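Local structure of MEM-A1 (Soil metagenome, 6E0S) at residues G44-L49 with A236-G241; L88-H93 with Y191-N196. The protein probably hydrolyses the beta-lactam ring of antibiotics, as a zinc-dependent metallo-beta-lactamase of subclass B3. One frame throughout, in Å; residues are numbered along the deposited sequence.

Contact 1 of 2, residues G44-L49 with A236-G241; sequences GLSAVL and AHPDAG
The imidazole of His237 meets the chain at Gly44-Leu45 obliquely, with Gly44 O beside its ND1 and the methyl CD2 of Leu45 3.7 Å from its CE1. Two further rings, those of His96 and Trp24, pack edge-to-face with it. Here loops belonging to the two sheets of the metallo-beta-lactamase sandwich meet: 44-49 runs into strand 48-50 of one sheet, while 236-241 is the loop that leaves strand 232-235 of the other. The ring lies within about 3 Å of a bound zinc ion, nearest atoms, which is consistent with the histidine ligand of the second metal in subclass B3 enzymes.

A direct bond from His237 ND1 to Gly44 O is weak, at 3.3 Å and bent to 126°. Water reinforces the junction: one molecule lies 2.7 Å from His237 ND1 and donates both to Gly44 O and to OD1 of Asp239, tying the ring, a backbone carbonyl and a carboxylate together. Leu45 and His237 extend side by side in the same direction; with CG anti to its carbonyl carbon (chi1 -57°), the leucine brings CD2 back to the ring although its CB points away.

The backbones are joined more firmly by Ser46 N, which donates to Ala236 O at 2.9 Å in a nearly straight bond (167°). The hydroxyl of the same serine takes Ser235 O as its hydrogen-bond partner, and from there it also lies against the flank of the Pro238 ring, with Ser46 OG 3.3 Å from Pro238 CD.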
loop_
_atom_site.group_PDB
_atom_site.type_symbol
_atom_site.label_atom_id
_atom_site.label_comp_id
_atom_site.label_asym_id
_atom_site.label_seq_id
_atom_site.Cartn_x
_atom_site.Cartn_y
_atom_site.Cartn_z
ATOM N N GLY A 44 11.787 2.551 -4.514
ATOM C CA GLY A 44 11.387 1.169 -4.267
ATOM C C GLY A 44 10.212 0.980 -3.328
ATOM O O GLY A 44 9.835 -0.163 -2.996
ATOM N N LEU A 45 9.618 2.082 -2.886
ATOM C CA LEU A 45 8.518 2.026 -1.920
ATOM C C LEU A 45 7.501 3.080 -2.302
ATOM O O LEU A 45 7.832 4.266 -2.355
ATOM C CB LEU A 45 9.004 2.265 -0.486
ATOM C CG LEU A 45 10.091 1.304 0.006
ATOM C CD1 LEU A 45 10.743 1.831 1.310
ATOM C CD2 LEU A 45 9.524 -0.085 0.213
ATOM N N SER A 46 6.263 2.663 -2.526
ATOM C CA SER A 46 5.259 3.595 -3.012
ATOM C C SER A 46 4.720 4.487 -1.901
ATOM O O SER A 46 4.668 4.104 -0.732
ATOM C CB SER A 46 4.078 2.852 -3.653
ATOM O OG SER A 46 4.520 2.189 -4.810
ATOM N N ALA A 47 4.269 5.669 -2.304
ATOM C CA ALA A 47 3.335 6.477 -1.540
ATOM C C ALA A 47 2.554 7.286 -2.554
ATOM O O ALA A 47 3.096 7.691 -3.578
ATOM C CB ALA A 47 4.042 7.408 -0.539
ATOM N N VAL A 48 1.287 7.542 -2.268
ATOM C CA VAL A 48 0.419 8.168 -3.247
ATOM C C VAL A 48 -0.374 9.267 -2.566
ATOM O O VAL A 48 -1.003 9.033 -1.525
ATOM C CB VAL A 48 -0.514 7.130 -3.904
ATOM C CG1 VAL A 48 -1.684 7.835 -4.629
ATOM C CG2 VAL A 48 0.291 6.236 -4.855
ATOM N N LEU A 49 -0.361 10.461 -3.172
ATOM C CA LEU A 49 -1.107 11.614 -2.689
ATOM C C LEU A 49 -2.375 11.783 -3.523
ATOM O O LEU A 49 -2.303 11.894 -4.749
ATOM C CB LEU A 49 -0.272 12.888 -2.798
ATOM C CG LEU A 49 -0.981 14.149 -2.247
ATOM C CD1 LEU A 49 -1.046 14.066 -0.732
ATOM C CD2 LEU A 49 -0.173 15.389 -2.718
ATOM N N ALA A 236 2.355 -1.567 -3.610
ATOM C CA ALA A 236 3.165 -1.052 -2.504
ATOM C C ALA A 236 4.656 -1.071 -2.817
ATOM O O ALA A 236 5.390 -0.140 -2.449
ATOM C CB ALA A 236 2.883 -1.859 -1.237
ATOM N N HIS A 237 5.138 -2.151 -3.452
ATOM C CA HIS A 237 6.430 -2.108 -4.133
ATOM C C HIS A 237 6.149 -1.770 -5.589
ATOM O O HIS A 237 5.538 -2.591 -6.291
ATOM C CB HIS A 237 7.168 -3.444 -4.013
ATOM C CG HIS A 237 7.735 -3.677 -2.651
ATOM N ND1 HIS A 237 8.983 -3.222 -2.279
ATOM C CD2 HIS A 237 7.203 -4.258 -1.549
ATOM C CE1 HIS A 237 9.217 -3.559 -1.023
ATOM N NE2 HIS A 237 8.147 -4.172 -0.551
ATOM N N PRO A 238 6.511 -0.580 -6.066
ATOM C CA PRO A 238 6.010 -0.143 -7.388
ATOM C C PRO A 238 6.486 -1.029 -8.529
ATOM O O PRO A 238 5.738 -1.293 -9.476
ATOM C CB PRO A 238 6.544 1.297 -7.508
ATOM C CG PRO A 238 7.718 1.383 -6.514
ATOM C CD PRO A 238 7.298 0.464 -5.378
ATOM N N ASP A 239 7.719 -1.523 -8.436
ATOM C CA ASP A 239 8.264 -2.413 -9.440
ATOM C C ASP A 239 7.435 -3.683 -9.567
ATOM O O ASP A 239 7.362 -4.254 -10.651
ATOM C CB ASP A 239 9.714 -2.757 -9.079
ATOM C CG ASP A 239 9.902 -3.025 -7.570
ATOM O OD1 ASP A 239 9.619 -2.125 -6.715
ATOM O OD2 ASP A 239 10.337 -4.157 -7.237
ATOM N N ALA A 240 6.767 -4.119 -8.483
ATOM C CA ALA A 240 6.065 -5.394 -8.550
ATOM C C ALA A 240 4.775 -5.298 -9.361
ATOM O O ALA A 240 4.274 -6.326 -9.831
ATOM C CB ALA A 240 5.773 -5.934 -7.142
ATOM N N GLY A 241 4.247 -4.103 -9.560
ATOM C CA GLY A 241 3.111 -3.919 -10.459
ATOM C C GLY A 241 3.498 -3.167 -11.727
ATOM O O GLY A 241 2.650 -2.524 -12.367
HETATM O O HOH W 1 10.606 -2.702 -4.325
#

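Contact 2 of 2, residues L88-H93 with Y191-N196. With ZN (zinc ion), chain B.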
loop_
_atom_site.group_PDB
_atom_site.type_symbol
_atom_site.label_atom_id
_atom_site.label_comp_id
_atom_site.label_asym_id
_atom_site.label_seq_id
_atom_site.Cartn_x
_atom_site.Cartn_y
_atom_site.Cartn_z
ATOM N N LEU A 88 -3.358 6.668 4.977
ATOM C CA LEU A 88 -3.852 5.289 4.931
ATOM C C LEU A 88 -2.664 4.347 4.846
ATOM O O LEU A 88 -1.647 4.681 4.245
ATOM C CB LEU A 88 -4.770 5.055 3.725
ATOM C CG LEU A 88 -5.765 6.149 3.365
ATOM C CD1 LEU A 88 -6.649 5.767 2.135
ATOM C CD2 LEU A 88 -6.607 6.572 4.589
ATOM N N ASN A 89 -2.768 3.182 5.468
ATOM C CA ASN A 89 -1.672 2.211 5.441
ATOM C C ASN A 89 -2.077 0.976 4.646
ATOM O O ASN A 89 -3.195 0.467 4.802
ATOM C CB ASN A 89 -1.281 1.831 6.866
ATOM C CG ASN A 89 -0.148 0.800 6.932
ATOM O OD1 ASN A 89 -0.225 -0.147 7.716
ATOM N ND2 ASN A 89 0.922 1.010 6.155
ATOM N N SER A 90 -1.185 0.519 3.766
ATOM C CA SER A 90 -1.341 -0.769 3.095
ATOM C C SER A 90 -1.028 -1.901 4.080
ATOM O O SER A 90 -1.930 -2.643 4.480
ATOM C CB SER A 90 -0.440 -0.852 1.850
ATOM O OG SER A 90 0.927 -0.746 2.204
ATOM N N HIS A 91 0.216 -2.030 4.553
ATOM C CA HIS A 91 0.420 -3.010 5.608
ATOM C C HIS A 91 1.477 -2.542 6.614
ATOM O O HIS A 91 2.301 -1.651 6.360
ATOM C CB HIS A 91 0.736 -4.412 5.040
ATOM C CG HIS A 91 2.084 -4.526 4.408
ATOM N ND1 HIS A 91 2.291 -4.392 3.051
ATOM C CD2 HIS A 91 3.301 -4.769 4.953
ATOM C CE1 HIS A 91 3.578 -4.540 2.789
ATOM N NE2 HIS A 91 4.214 -4.758 3.928
ATOM N N GLU A 92 1.411 -3.172 7.778
ATOM C CA GLU A 92 1.943 -2.635 9.024
ATOM C C GLU A 92 3.386 -3.054 9.250
ATOM O O GLU A 92 3.771 -3.462 10.342
ATOM C CB GLU A 92 1.031 -3.064 10.178
ATOM C CG GLU A 92 0.826 -4.623 10.361
ATOM C CD GLU A 92 -0.341 -5.231 9.540
ATOM O OE1 GLU A 92 -0.973 -6.221 9.996
ATOM O OE2 GLU A 92 -0.612 -4.736 8.423
ATOM N N HIS A 93 4.210 -2.982 8.213
ATOM C CA HIS A 93 5.614 -3.325 8.299
ATOM C C HIS A 93 6.447 -2.056 8.161
ATOM O O HIS A 93 6.040 -1.077 7.510
ATOM C CB HIS A 93 6.020 -4.334 7.207
ATOM C CG HIS A 93 5.624 -5.752 7.494
ATOM N ND1 HIS A 93 5.794 -6.772 6.581
ATOM C CD2 HIS A 93 5.037 -6.314 8.577
ATOM C CE1 HIS A 93 5.358 -7.907 7.104
ATOM N NE2 HIS A 93 4.895 -7.655 8.313
ATOM N N TYR A 191 -4.541 0.894 -5.297
ATOM C CA TYR A 191 -3.296 0.825 -4.509
ATOM C C TYR A 191 -3.254 -0.583 -3.932
ATOM O O TYR A 191 -3.952 -0.894 -2.972
ATOM C CB TYR A 191 -3.236 1.871 -3.402
ATOM C CG TYR A 191 -1.848 1.954 -2.784
ATOM C CD1 TYR A 191 -0.997 3.009 -3.117
ATOM C CD2 TYR A 191 -1.394 0.990 -1.874
ATOM C CE1 TYR A 191 0.260 3.124 -2.574
ATOM C CE2 TYR A 191 -0.101 1.129 -1.279
ATOM C CZ TYR A 191 0.699 2.193 -1.669
ATOM O OH TYR A 191 1.975 2.363 -1.145
ATOM N N ALA A 192 -2.456 -1.453 -4.532
ATOM C CA ALA A 192 -2.484 -2.859 -4.158
ATOM C C ALA A 192 -1.445 -3.125 -3.075
ATOM O O ALA A 192 -0.278 -2.746 -3.221
ATOM C CB ALA A 192 -2.219 -3.740 -5.384
ATOM N N ASP A 193 -1.869 -3.799 -2.006
ATOM C CA ASP A 193 -0.937 -4.226 -0.981
ATOM C C ASP A 193 -0.107 -5.385 -1.514
ATOM O O ASP A 193 -0.429 -5.992 -2.536
ATOM C CB ASP A 193 -1.675 -4.654 0.288
ATOM C CG ASP A 193 -0.728 -4.810 1.494
ATOM O OD1 ASP A 193 -1.146 -5.445 2.478
ATOM O OD2 ASP A 193 0.412 -4.296 1.448
ATOM N N SER A 194 1.012 -5.644 -0.849
ATOM C CA SER A 194 1.778 -6.832 -1.184
ATOM C C SER A 194 0.919 -8.071 -0.997
ATOM O O SER A 194 0.168 -8.193 -0.020
ATOM C CB SER A 194 3.035 -6.927 -0.317
ATOM O OG SER A 194 3.626 -8.219 -0.520
ATOM N N LEU A 195 1.037 -9.000 -1.950
ATOM C CA LEU A 195 0.371 -10.296 -1.880
ATOM C C LEU A 195 1.378 -11.433 -1.756
ATOM O O LEU A 195 1.038 -12.587 -1.999
ATOM C CB LEU A 195 -0.522 -10.516 -3.107
ATOM C CG LEU A 195 -1.679 -9.552 -3.332
ATOM C CD1 LEU A 195 -2.382 -9.860 -4.665
ATOM C CD2 LEU A 195 -2.642 -9.635 -2.122
ATOM N N ASN A 196 2.613 -11.120 -1.384
ATOM C CA ASN A 196 3.693 -12.092 -1.402
ATOM C C ASN A 196 3.704 -12.939 -0.132
ATOM O O ASN A 196 3.743 -12.417 0.990
ATOM C CB ASN A 196 5.024 -11.370 -1.594
ATOM C CG ASN A 196 5.264 -10.997 -3.045
ATOM O OD1 ASN A 196 4.384 -11.170 -3.910
ATOM N ND2 ASN A 196 6.465 -10.493 -3.327
HETATM ZN ZN ZN B . 5.716 -6.416 4.255
HETATM O O HOH W 2 7.622 -6.074 3.931
#
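The HxHxDH zinc-binding motif of the metallo-beta-lactamase fold begins here, and its first histidine, His91, is backed by the carboxylate of Asp193. His91 NE2 binds the zinc ion at 2.3 Å and His93 ND1 at 2.4 Å; a water and His169 complete the site. On the other flank of the His91 ring, His91 ND1 donates to Asp193 OD2 in a very short bond of 2.5 Å, with an N-H...O angle of 165°. The oxygen sits at the ring edge, near its plane, but the carboxylate as a whole is turned 34° from the ring, and the two side chains cross at about a right angle. Asp193 is thus a second-shell residue that fixes the rotation of a first-shell ligand, and the bond would be expected to polarise the ring.

The CG of His91 lies between its backbone N and carbonyl carbon (chi1 71°), which places the ring between the metal and Asp193; the rotation about CB-CG then points NE2 at the zinc ion and ND1 at the aspartate. Asp193 OD2 also takes a weak bond from Ser194 N, while Asp193 OD1 lies 3.3 Å from His91 CB. Next to this pair Ser90 CB touches Tyr191 CE2 at 3.7 Å, and the hydroxyls of both residues converge on Asp60 OD2, which joins the two segments from outside.

Beyond the aspartate the chain folds into an ST turn, and Asn196 O at its end accepts from the third zinc ligand, His169. The turn itself is closed by Asn196 N donating to Ser194 OG at 3.2 Å.

How the contacts relate
Contacts 1 and 2 lie with their centres about 10 Å apart, and each brings together the same two sheets of the sandwich. Strands 48-50 and 84-88 belong to the seven-stranded sheet, whereas 185-192 and 232-235 are parallel neighbours in the five-stranded one. Along the chain the order is 44-49, 88-93, 191-196, 236-241, so contact 2 is enclosed by contact 1. They also touch: Ala236 N probably bonds to Ala192 O (2.9 Å), and the Tyr191 hydroxyl reaches Ser46 O weakly. The fold thus carries metal-site residues on loops at strand ends, where the two sheets meet.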